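Local coordinates for glutathione S-transferase (Sulfitobacter, PDB 4GF0), which binds glutathione and, as a homologue of the glutathione transferases, probably catalyses its conjugation to electrophilic substrates, at residues A[7-12]-A[33-38]. Residues are numbered along the deposited sequence; the frame is centred on the assembly and turned at random.
Sequences YFTPGT and VDFATA. With GSH (glutathione), chain D.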
# COMPACT_ATOMS: atom_id res chain seq x y z
N TYR A 7 -10.83 -5.04 -13.35
CA TYR A 7 -10.76 -3.80 -14.11
C TYR A 7 -9.30 -3.37 -14.17
O TYR A 7 -8.65 -3.24 -13.15
CB TYR A 7 -11.62 -2.73 -13.43
CG TYR A 7 -13.07 -3.12 -13.42
CD1 TYR A 7 -13.59 -3.93 -12.42
CD2 TYR A 7 -13.92 -2.70 -14.43
CE1 TYR A 7 -14.94 -4.30 -12.44
CE2 TYR A 7 -15.25 -3.05 -14.44
CZ TYR A 7 -15.75 -3.86 -13.45
OH TYR A 7 -17.08 -4.20 -13.48
N PHE A 8 -8.79 -3.17 -15.38
CA PHE A 8 -7.37 -2.94 -15.57
C PHE A 8 -7.15 -1.99 -16.73
O PHE A 8 -8.06 -1.70 -17.52
CB PHE A 8 -6.68 -4.27 -15.91
CG PHE A 8 -6.77 -4.64 -17.36
CD1 PHE A 8 -7.93 -5.23 -17.87
CD2 PHE A 8 -5.72 -4.37 -18.24
CE1 PHE A 8 -8.02 -5.55 -19.22
CE2 PHE A 8 -5.82 -4.68 -19.58
CZ PHE A 8 -6.97 -5.27 -20.07
N THR A 9 -5.91 -1.52 -16.85
CA THR A 9 -5.51 -0.69 -17.97
C THR A 9 -4.13 -1.17 -18.37
O THR A 9 -3.30 -1.39 -17.49
CB THR A 9 -5.46 0.78 -17.56
OG1 THR A 9 -6.76 1.19 -17.09
CG2 THR A 9 -5.03 1.68 -18.73
N PRO A 10 -3.88 -1.36 -19.67
CA PRO A 10 -2.57 -1.90 -20.06
C PRO A 10 -1.44 -1.01 -19.54
O PRO A 10 -1.61 0.21 -19.51
CB PRO A 10 -2.62 -1.85 -21.59
CG PRO A 10 -4.09 -1.93 -21.93
CD PRO A 10 -4.77 -1.15 -20.83
N GLY A 11 -0.35 -1.62 -19.09
CA GLY A 11 0.82 -0.86 -18.67
C GLY A 11 0.72 -0.28 -17.27
O GLY A 11 1.63 0.41 -16.82
N THR A 12 -0.40 -0.53 -16.59
CA THR A 12 -0.58 -0.00 -15.23
C THR A 12 -0.37 -1.07 -14.17
O THR A 12 -0.20 -2.27 -14.48
CB THR A 12 -1.97 0.66 -15.04
OG1 THR A 12 -2.99 -0.34 -15.10
CG2 THR A 12 -2.22 1.72 -16.11
N VAL A 33 -10.13 -0.44 -18.84
CA VAL A 33 -10.56 0.91 -18.54
C VAL A 33 -9.68 1.85 -19.34
O VAL A 33 -8.46 1.82 -19.21
CB VAL A 33 -10.43 1.21 -17.03
CG1 VAL A 33 -10.86 2.64 -16.74
CG2 VAL A 33 -11.27 0.21 -16.23
N ASP A 34 -10.29 2.65 -20.20
CA ASP A 34 -9.56 3.44 -21.20
C ASP A 34 -9.14 4.83 -20.69
O ASP A 34 -9.97 5.74 -20.60
CB ASP A 34 -10.42 3.58 -22.46
CG ASP A 34 -9.66 4.16 -23.63
OD1 ASP A 34 -8.42 4.27 -23.56
OD2 ASP A 34 -10.31 4.50 -24.64
N PHE A 35 -7.86 4.99 -20.36
CA PHE A 35 -7.33 6.26 -19.87
C PHE A 35 -7.34 7.34 -20.95
O PHE A 35 -7.30 8.53 -20.64
CB PHE A 35 -5.88 6.10 -19.38
CG PHE A 35 -5.75 5.46 -18.03
CD1 PHE A 35 -6.82 4.81 -17.43
CD2 PHE A 35 -4.53 5.51 -17.36
CE1 PHE A 35 -6.67 4.21 -16.18
CE2 PHE A 35 -4.38 4.91 -16.11
CZ PHE A 35 -5.46 4.26 -15.52
N ALA A 36 -7.36 6.92 -22.21
CA ALA A 36 -7.29 7.86 -23.33
C ALA A 36 -8.52 8.76 -23.39
O ALA A 36 -8.47 9.84 -23.96
CB ALA A 36 -7.11 7.11 -24.64
N THR A 37 -9.62 8.30 -22.80
CA THR A 37 -10.83 9.12 -22.70
C THR A 37 -11.18 9.38 -21.24
O THR A 37 -12.32 9.76 -20.94
CB THR A 37 -12.02 8.45 -23.39
OG1 THR A 37 -12.15 7.11 -22.92
CG2 THR A 37 -11.81 8.45 -24.90
N ALA A 38 -10.21 9.16 -20.36
CA ALA A 38 -10.39 9.37 -18.92
C ALA A 38 -11.62 8.64 -18.39
O ALA A 38 -12.34 9.16 -17.53
CB ALA A 38 -10.48 10.87 -18.61
N1 GSH D . -2.68 2.69 -4.44
CA1 GSH D . -3.33 2.23 -5.65
C1 GSH D . -3.07 0.77 -5.85
O11 GSH D . -3.95 0.03 -6.36
O12 GSH D . -1.95 0.28 -5.53
CB1 GSH D . -2.77 2.97 -6.85
CG1 GSH D . -3.78 2.82 -7.99
CD1 GSH D . -3.40 3.77 -9.13
OE1 GSH D . -3.05 4.92 -8.90
N2 GSH D . -3.46 3.27 -10.50
CA2 GSH D . -3.11 4.15 -11.59
C2 GSH D . -4.37 4.84 -12.03
O2 GSH D . -5.46 4.29 -11.92
CB2 GSH D . -2.54 3.38 -12.74
SG2 GSH D . -0.95 2.69 -12.28
N3 GSH D . -4.33 6.19 -12.59
CA3 GSH D . -5.59 6.80 -13.01
C3 GSH D . -5.63 8.27 -12.65
O31 GSH D . -4.83 8.74 -11.79
O32 GSH D . -6.48 9.03 -13.21
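Thr9 meets 33-38 with both branches of its side chain at once: the methyl CG2 sits over the centre of the Phe35 ring, 3.8 Å from its centroid and only 8° off the normal, a CH-pi contact, while the hydroxyl OG1 gives a hydrogen bond to Val33 O at 2.8 Å. One torsion serves both, since chi1 of -60° sets OG1 anti to the carbonyl carbon and CG2 anti to the backbone N. One residue back from Thr9, Phe8 O accepts from Val33 N at 2.8 Å and 163°, carrying the pairing of strands 4-8 and 28-32 one residue past the end of 28-32, and Val33 CG2 lies at the edge of the Tyr7 ring. Farther along, Thr9 O takes both Thr12 N and Thr12 OG1 (2.6 Å), which fastens the type II turn from Thr9 to Thr12. That turn brings Thr12 CB to 3.6 Å from the glutathione sulfur SG2, and Phe35 CZ reaches glutathione CA3 at 3.6 Å. Replacing Phe35 by an alanine would probably strip the Thr9 methyl of its aromatic cover and open a gap beside glutathione CA3. Two loops leaving adjacent parallel strands thus form part of the glutathione site in the thioredoxin-like N-terminal domain of a glutathione transferase.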